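Local atomic coordinates of glycosyl hydrolases family 31 family protein (PDB entry 6DRU), a protein that catalyses the release of alpha-xylose from the non-reducing terminal glucose of xyloglucan oligosaccharides, as a family 31 glycoside hydrolase. Residues A[639-644]-A[653-658]; A[660-665]-A[700-705]. One frame throughout, in Å; residues are numbered along the deposited sequence.

Interaction 1 (A[639-644]-A[653-658]). With NAG (2-acetamido-2-deoxy-beta-D-glucopyranose), chain E.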
loop_
_atom_site.group_PDB
_atom_site.type_symbol
_atom_site.label_atom_id
_atom_site.label_comp_id
_atom_site.label_asym_id
_atom_site.label_seq_id
_atom_site.Cartn_x
_atom_site.Cartn_y
_atom_site.Cartn_z
ATOM N N THR A 639 32.564 -6.257 -32.905
ATOM C CA THR A 639 32.439 -7.007 -31.664
ATOM C C THR A 639 31.009 -7.406 -31.331
ATOM O O THR A 639 30.816 -8.394 -30.615
ATOM C CB THR A 639 33.017 -6.203 -30.490
ATOM O OG1 THR A 639 32.429 -4.896 -30.468
ATOM C CG2 THR A 639 34.520 -6.070 -30.633
ATOM N N THR A 640 30.011 -6.679 -31.831
ATOM C CA THR A 640 28.617 -7.042 -31.615
ATOM C C THR A 640 28.076 -7.989 -32.678
ATOM O O THR A 640 26.984 -8.540 -32.494
ATOM C CB THR A 640 27.737 -5.786 -31.559
ATOM O OG1 THR A 640 27.707 -5.156 -32.846
ATOM C CG2 THR A 640 28.271 -4.804 -30.527
ATOM N N GLN A 641 28.806 -8.194 -33.781
ATOM C CA GLN A 641 28.348 -9.062 -34.861
ATOM C C GLN A 641 29.393 -10.092 -35.282
ATOM O O GLN A 641 29.174 -10.808 -36.265
ATOM C CB GLN A 641 27.922 -8.229 -36.076
ATOM C CG GLN A 641 26.843 -7.197 -35.771
ATOM C CD GLN A 641 26.443 -6.390 -36.992
ATOM O OE1 GLN A 641 25.959 -5.265 -36.875
ATOM N NE2 GLN A 641 26.642 -6.966 -38.172
ATOM N N GLN A 642 30.518 -10.184 -34.576
ATOM C CA GLN A 642 31.487 -11.254 -34.763
ATOM C C GLN A 642 31.691 -11.979 -33.441
ATOM O O GLN A 642 31.500 -11.403 -32.365
ATOM C CB GLN A 642 32.841 -10.733 -35.265
ATOM C CG GLN A 642 32.787 -9.865 -36.509
ATOM C CD GLN A 642 34.171 -9.427 -36.960
ATOM O OE1 GLN A 642 34.316 -8.653 -37.907
ATOM N NE2 GLN A 642 35.198 -9.928 -36.282
ATOM N N TYR A 643 32.090 -13.246 -33.523
ATOM C CA TYR A 643 32.298 -14.035 -32.319
ATOM C C TYR A 643 33.095 -15.280 -32.666
ATOM O O TYR A 643 33.183 -15.683 -33.828
ATOM C CB TYR A 643 30.969 -14.430 -31.667
ATOM C CG TYR A 643 30.113 -15.341 -32.518
ATOM C CD1 TYR A 643 29.276 -14.823 -33.498
ATOM C CD2 TYR A 643 30.136 -16.718 -32.333
ATOM C CE1 TYR A 643 28.491 -15.652 -34.275
ATOM C CE2 TYR A 643 29.355 -17.555 -33.105
ATOM C CZ TYR A 643 28.534 -17.016 -34.075
ATOM O OH TYR A 643 27.751 -17.844 -34.848
ATOM N N MET A 644 33.674 -15.885 -31.634
ATOM C CA MET A 644 34.349 -17.167 -31.763
ATOM C C MET A 644 33.354 -18.273 -31.432
ATOM O O MET A 644 32.876 -18.363 -30.295
ATOM C CB MET A 644 35.567 -17.233 -30.843
ATOM C CG MET A 644 36.715 -16.316 -31.259
ATOM S SD MET A 644 37.632 -16.871 -32.712
ATOM C CE MET A 644 38.382 -18.379 -32.101
ATOM N N PRO A 653 28.315 -13.010 -39.630
ATOM C CA PRO A 653 27.253 -13.129 -40.635
ATOM C C PRO A 653 27.135 -11.878 -41.491
ATOM O O PRO A 653 27.456 -10.767 -41.064
ATOM C CB PRO A 653 25.985 -13.341 -39.797
ATOM C CG PRO A 653 26.464 -13.670 -38.417
ATOM C CD PRO A 653 27.776 -12.980 -38.262
ATOM N N VAL A 654 26.660 -12.077 -42.718
ATOM C CA VAL A 654 26.378 -10.969 -43.625
ATOM C C VAL A 654 24.988 -10.434 -43.309
ATOM O O VAL A 654 23.992 -11.155 -43.428
ATOM C CB VAL A 654 26.485 -11.409 -45.092
ATOM C CG1 VAL A 654 25.967 -10.315 -46.012
ATOM C CG2 VAL A 654 27.925 -11.752 -45.437
ATOM N N THR A 655 24.918 -9.166 -42.904
ATOM C CA THR A 655 23.676 -8.564 -42.438
ATOM C C THR A 655 23.138 -7.507 -43.397
ATOM O O THR A 655 22.338 -6.658 -42.992
ATOM C CB THR A 655 23.880 -7.955 -41.051
ATOM O OG1 THR A 655 24.769 -6.835 -41.150
ATOM C CG2 THR A 655 24.480 -8.987 -40.107
ATOM N N LEU A 656 23.552 -7.545 -44.659
ATOM C CA LEU A 656 23.084 -6.590 -45.652
ATOM C C LEU A 656 22.771 -7.314 -46.952
ATOM O O LEU A 656 23.406 -8.326 -47.272
ATOM C CB LEU A 656 24.119 -5.486 -45.913
ATOM C CG LEU A 656 24.330 -4.478 -44.785
ATOM C CD1 LEU A 656 25.417 -3.485 -45.163
ATOM C CD2 LEU A 656 23.028 -3.758 -44.465
ATOM N N PRO A 657 21.807 -6.817 -47.719
ATOM C CA PRO A 657 21.474 -7.449 -48.996
ATOM C C PRO A 657 22.378 -6.959 -50.117
ATOM O O PRO A 657 22.992 -5.893 -50.041
ATOM C CB PRO A 657 20.026 -7.011 -49.230
ATOM C CG PRO A 657 19.964 -5.659 -48.599
ATOM C CD PRO A 657 20.902 -5.695 -47.408
ATOM N N ASN A 658 22.444 -7.771 -51.172
ATOM C CA ASN A 658 23.231 -7.474 -52.367
ATOM C C ASN A 658 24.688 -7.181 -51.996
ATOM O O ASN A 658 25.188 -6.062 -52.111
ATOM C CB ASN A 658 22.601 -6.308 -53.140
ATOM C CG ASN A 658 23.185 -6.140 -54.530
ATOM O OD1 ASN A 658 23.538 -7.117 -55.191
ATOM N ND2 ASN A 658 23.286 -4.896 -54.982
HETATM C C1 NAG E . 26.180 -1.896 -37.305
HETATM C C2 NAG E . 25.114 -2.150 -38.352
HETATM C C3 NAG E . 24.128 -1.045 -38.446
HETATM C C4 NAG E . 23.604 -0.684 -37.076
HETATM C C5 NAG E . 24.769 -0.372 -36.166
HETATM C C6 NAG E . 24.258 0.005 -34.791
HETATM C C7 NAG E . 25.655 -3.601 -40.265
HETATM C C8 NAG E . 26.316 -3.805 -41.609
HETATM N N2 NAG E . 25.735 -2.341 -39.616
HETATM O O3 NAG E . 23.082 -1.432 -39.306
HETATM O O4 NAG E . 22.758 0.438 -37.166
HETATM O O5 NAG E . 25.588 -1.514 -36.086
HETATM O O6 NAG E . 24.833 -0.837 -33.816
HETATM O O7 NAG E . 25.059 -4.518 -39.739
#
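The acetamide oxygen O7 of the N-acetylglucosamine is gripped from both segments. Thr655 OG1 donates a hydrogen bond to O7 of the sugar at 2.7 Å, and Gln641 NE2 adds a weak, bent one to the same O7 at 3.3 Å, with an N-H...O angle of 139°. The two protein side chains come together obliquely, Gln641 NE2 lying 3.5 Å from Thr655 CG2. A chi1 of 67° sets Thr655 OG1 between its own backbone N and carbonyl carbon, where it meets the sugar, and turns CG2 to the glutamine. Gln641, just past the end of helix 637-640, runs out extended beyond CG (chi2 180°) and carries its amide to the acetamide group. OE1 accepts hydrogen bonds from Asn637 ND2 and His158 NE2, which probably fixes the amide's rotation with NE2 as the donor; both amide atoms lie beside O7. The sugar belongs to a glycan attached to the protein itself, so this is a seat for a covalent decoration on the C-terminal beta domain of the family 31 fold, away from the xylose pocket. The acetamide methyl C8 packs on Leu656, 3.7 Å from its CD1. Elsewhere between the segments, Pro653 CD lies 3.3 Å from Gln641 O, while Ala496 of helix 492-508 touches both Gln641 and Thr655.

Interaction 2 (A[660-665]-A[700-705])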
loop_
_atom_site.group_PDB
_atom_site.type_symbol
_atom_site.label_atom_id
_atom_site.label_comp_id
_atom_site.label_asym_id
_atom_site.label_seq_id
_atom_site.Cartn_x
_atom_site.Cartn_y
_atom_site.Cartn_z
ATOM N N THR A 660 28.726 -8.992 -52.064
ATOM C CA THR A 660 29.696 -9.992 -52.479
ATOM C C THR A 660 31.019 -9.868 -51.742
ATOM O O THR A 660 31.857 -10.771 -51.851
ATOM C CB THR A 660 29.951 -9.903 -53.992
ATOM O OG1 THR A 660 30.126 -8.531 -54.368
ATOM C CG2 THR A 660 28.781 -10.490 -54.765
ATOM N N GLU A 661 31.223 -8.788 -50.991
ATOM C CA GLU A 661 32.411 -8.573 -50.182
ATOM C C GLU A 661 31.971 -8.190 -48.779
ATOM O O GLU A 661 31.041 -7.396 -48.610
ATOM C CB GLU A 661 33.284 -7.450 -50.753
ATOM C CG GLU A 661 34.066 -7.783 -52.003
ATOM C CD GLU A 661 35.416 -7.094 -52.018
ATOM O OE1 GLU A 661 35.822 -6.555 -50.965
ATOM O OE2 GLU A 661 36.057 -7.066 -53.088
ATOM N N TRP A 662 32.638 -8.751 -47.773
ATOM C CA TRP A 662 32.274 -8.475 -46.392
ATOM C C TRP A 662 33.523 -8.118 -45.597
ATOM O O TRP A 662 34.536 -8.835 -45.678
ATOM C CB TRP A 662 31.557 -9.672 -45.758
ATOM C CG TRP A 662 30.813 -9.299 -44.521
ATOM C CD1 TRP A 662 31.112 -9.657 -43.241
ATOM C CD2 TRP A 662 29.653 -8.461 -44.445
ATOM N NE1 TRP A 662 30.200 -9.109 -42.372
ATOM C CE2 TRP A 662 29.295 -8.368 -43.086
ATOM C CE3 TRP A 662 28.879 -7.787 -45.394
ATOM C CZ2 TRP A 662 28.197 -7.628 -42.654
ATOM C CZ3 TRP A 662 27.789 -7.053 -44.962
ATOM C CH2 TRP A 662 27.458 -6.979 -43.604
ATOM N N PRO A 663 33.498 -7.030 -44.819
ATOM C CA PRO A 663 34.677 -6.665 -44.023
ATOM C C PRO A 663 34.673 -7.329 -42.656
ATOM O O PRO A 663 33.810 -7.044 -41.820
ATOM C CB PRO A 663 34.560 -5.141 -43.914
ATOM C CG PRO A 663 33.072 -4.849 -44.072
ATOM C CD PRO A 663 32.385 -6.091 -44.607
ATOM N N VAL A 664 35.637 -8.213 -42.416
ATOM C CA VAL A 664 35.754 -8.944 -41.160
ATOM C C VAL A 664 37.016 -8.483 -40.449
ATOM O O VAL A 664 38.091 -8.423 -41.058
ATOM C CB VAL A 664 35.783 -10.465 -41.395
ATOM C CG1 VAL A 664 35.963 -11.199 -40.077
ATOM C CG2 VAL A 664 34.516 -10.916 -42.104
ATOM N N TYR A 665 36.889 -8.158 -39.166
ATOM C CA TYR A 665 38.042 -7.816 -38.346
ATOM C C TYR A 665 38.645 -9.088 -37.764
ATOM O O TYR A 665 38.002 -9.780 -36.967
ATOM C CB TYR A 665 37.670 -6.850 -37.223
ATOM C CG TYR A 665 38.845 -6.555 -36.321
ATOM C CD1 TYR A 665 39.856 -5.698 -36.733
ATOM C CD2 TYR A 665 38.955 -7.145 -35.069
ATOM C CE1 TYR A 665 40.938 -5.430 -35.926
ATOM C CE2 TYR A 665 40.036 -6.881 -34.251
ATOM C CZ TYR A 665 41.025 -6.021 -34.687
ATOM O OH TYR A 665 42.105 -5.748 -33.886
ATOM N N HIS A 700 28.239 -18.438 -49.275
ATOM C CA HIS A 700 29.351 -18.470 -48.334
ATOM C C HIS A 700 29.104 -17.483 -47.202
ATOM O O HIS A 700 28.787 -16.316 -47.449
ATOM C CB HIS A 700 30.672 -18.148 -49.041
ATOM C CG HIS A 700 31.100 -19.192 -50.025
ATOM N ND1 HIS A 700 30.596 -20.474 -50.017
ATOM C CD2 HIS A 700 31.979 -19.141 -51.054
ATOM C CE1 HIS A 700 31.149 -21.170 -50.994
ATOM N NE2 HIS A 700 31.991 -20.383 -51.640
ATOM N N ILE A 701 29.247 -17.953 -45.972
ATOM C CA ILE A 701 29.178 -17.103 -44.784
ATOM C C ILE A 701 30.601 -16.850 -44.297
ATOM O O ILE A 701 31.371 -17.810 -44.154
ATOM C CB ILE A 701 28.318 -17.735 -43.671
ATOM C CG1 ILE A 701 28.341 -16.851 -42.422
ATOM C CG2 ILE A 701 28.756 -19.167 -43.365
ATOM C CD1 ILE A 701 27.469 -17.350 -41.313
ATOM N N PRO A 702 30.991 -15.597 -44.054
ATOM C CA PRO A 702 32.376 -15.318 -43.649
ATOM C C PRO A 702 32.777 -16.032 -42.368
ATOM O O PRO A 702 32.281 -15.720 -41.282
ATOM C CB PRO A 702 32.386 -13.793 -43.473
ATOM C CG PRO A 702 31.284 -13.308 -44.359
ATOM C CD PRO A 702 30.220 -14.365 -44.289
ATOM N N VAL A 703 33.673 -17.008 -42.497
ATOM C CA VAL A 703 34.151 -17.807 -41.374
ATOM C C VAL A 703 35.645 -18.044 -41.552
ATOM O O VAL A 703 36.083 -18.509 -42.609
ATOM C CB VAL A 703 33.405 -19.154 -41.262
ATOM C CG1 VAL A 703 34.112 -20.078 -40.280
ATOM C CG2 VAL A 703 31.960 -18.936 -40.840
ATOM N N PHE A 704 36.423 -17.713 -40.528
ATOM C CA PHE A 704 37.839 -18.037 -40.463
ATOM C C PHE A 704 38.055 -19.110 -39.406
ATOM O O PHE A 704 37.166 -19.413 -38.606
ATOM C CB PHE A 704 38.679 -16.797 -40.136
ATOM C CG PHE A 704 38.530 -15.681 -41.125
ATOM C CD1 PHE A 704 37.434 -14.835 -41.077
ATOM C CD2 PHE A 704 39.490 -15.470 -42.099
ATOM C CE1 PHE A 704 37.296 -13.806 -41.983
ATOM C CE2 PHE A 704 39.356 -14.440 -43.007
ATOM C CZ PHE A 704 38.258 -13.607 -42.944
ATOM N N HIS A 705 39.250 -19.692 -39.402
ATOM C CA HIS A 705 39.550 -20.705 -38.403
ATOM C C HIS A 705 41.027 -20.671 -38.048
ATOM O O HIS A 705 41.876 -20.406 -38.904
ATOM C CB HIS A 705 39.142 -22.105 -38.882
ATOM C CG HIS A 705 39.979 -22.641 -40.000
ATOM N ND1 HIS A 705 41.193 -23.262 -39.791
ATOM C CD2 HIS A 705 39.772 -22.663 -41.338
ATOM C CE1 HIS A 705 41.698 -23.638 -40.952
ATOM N NE2 HIS A 705 40.855 -23.287 -41.906
#
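Trp662 and Val664, two residues apart on strand 661-666, point their side chains at Pro702 and Phe704, and the contact between the segments is apolar. Proline contacts come first. Pro702 CG approaches the pyrrole end of the Trp662 indole obliquely, 3.8 Å from CD1, and also lies close to the Trp662 CB. One carbon along the same pyrrolidine ring, Pro702 CB meets Val664 CG2 at 3.8 Å, so the proline bridges both inward-facing residues of the strand.

The second kind is aliphatic against aromatic. Val664 CG1 comes obliquely to the Phe704 ring, 3.5 Å from CE1, and the two side chains run antiparallel alongside each other. With CG1 anti to the backbone N of Val664 (chi1 178°), the two methyls divide the work: CG1 goes to the phenyl ring, CG2 chiefly to the proline. The Trp662 indole is also packed from its own strand, Pro663 CD sitting 3.5 Å above one face, offset toward the rim.

No hydrogen bond joins the segments; their backbones are held in separate sheets. Strand 661-666 pairs with 690-695, whereas 703-705 lies between 649-651 and 677-679 in the six-stranded antiparallel sheet. Side chains packed between two sheets in this way are characteristic of a beta-sandwich-like C-terminal domain. Val692 and Val694 of strand 690-695 also touch Phe704, and Tyr679 meets its ring with planes at about 55°. The polar atom of the indole, Trp662 NE1, makes a weak hydrogen bond to Ser652 OG, and the indole also touches the attached N-acetylglucosamine. The contact across the segments therefore rests on van der Waals fit and exclusion of water, with directional bonding left to the neighbouring strands and loop.

In the fold
Both contacts are buried and lie in the C-terminal domain, their centres about 8 Å apart, but they differ in chemistry. Interaction 2 is apolar and joins two sheets, whereas interaction 1 has no direct hydrogen bond between its segments, which are bridged through the glycan's acetamide oxygen where the domain meets helix 492-508. They follow one another in the chain, and both reach the six-stranded sheet, through 643-645 and 703-705. Their segments also touch directly: Gln642 NE2 probably donates to Tyr665 O at 2.9 Å, and the Trp662 ring packs on the backbone of Thr655, CH2 to N 3.4 Å. Trp662 thus links the apolar layer between the two sheets to the loop that holds the sugar.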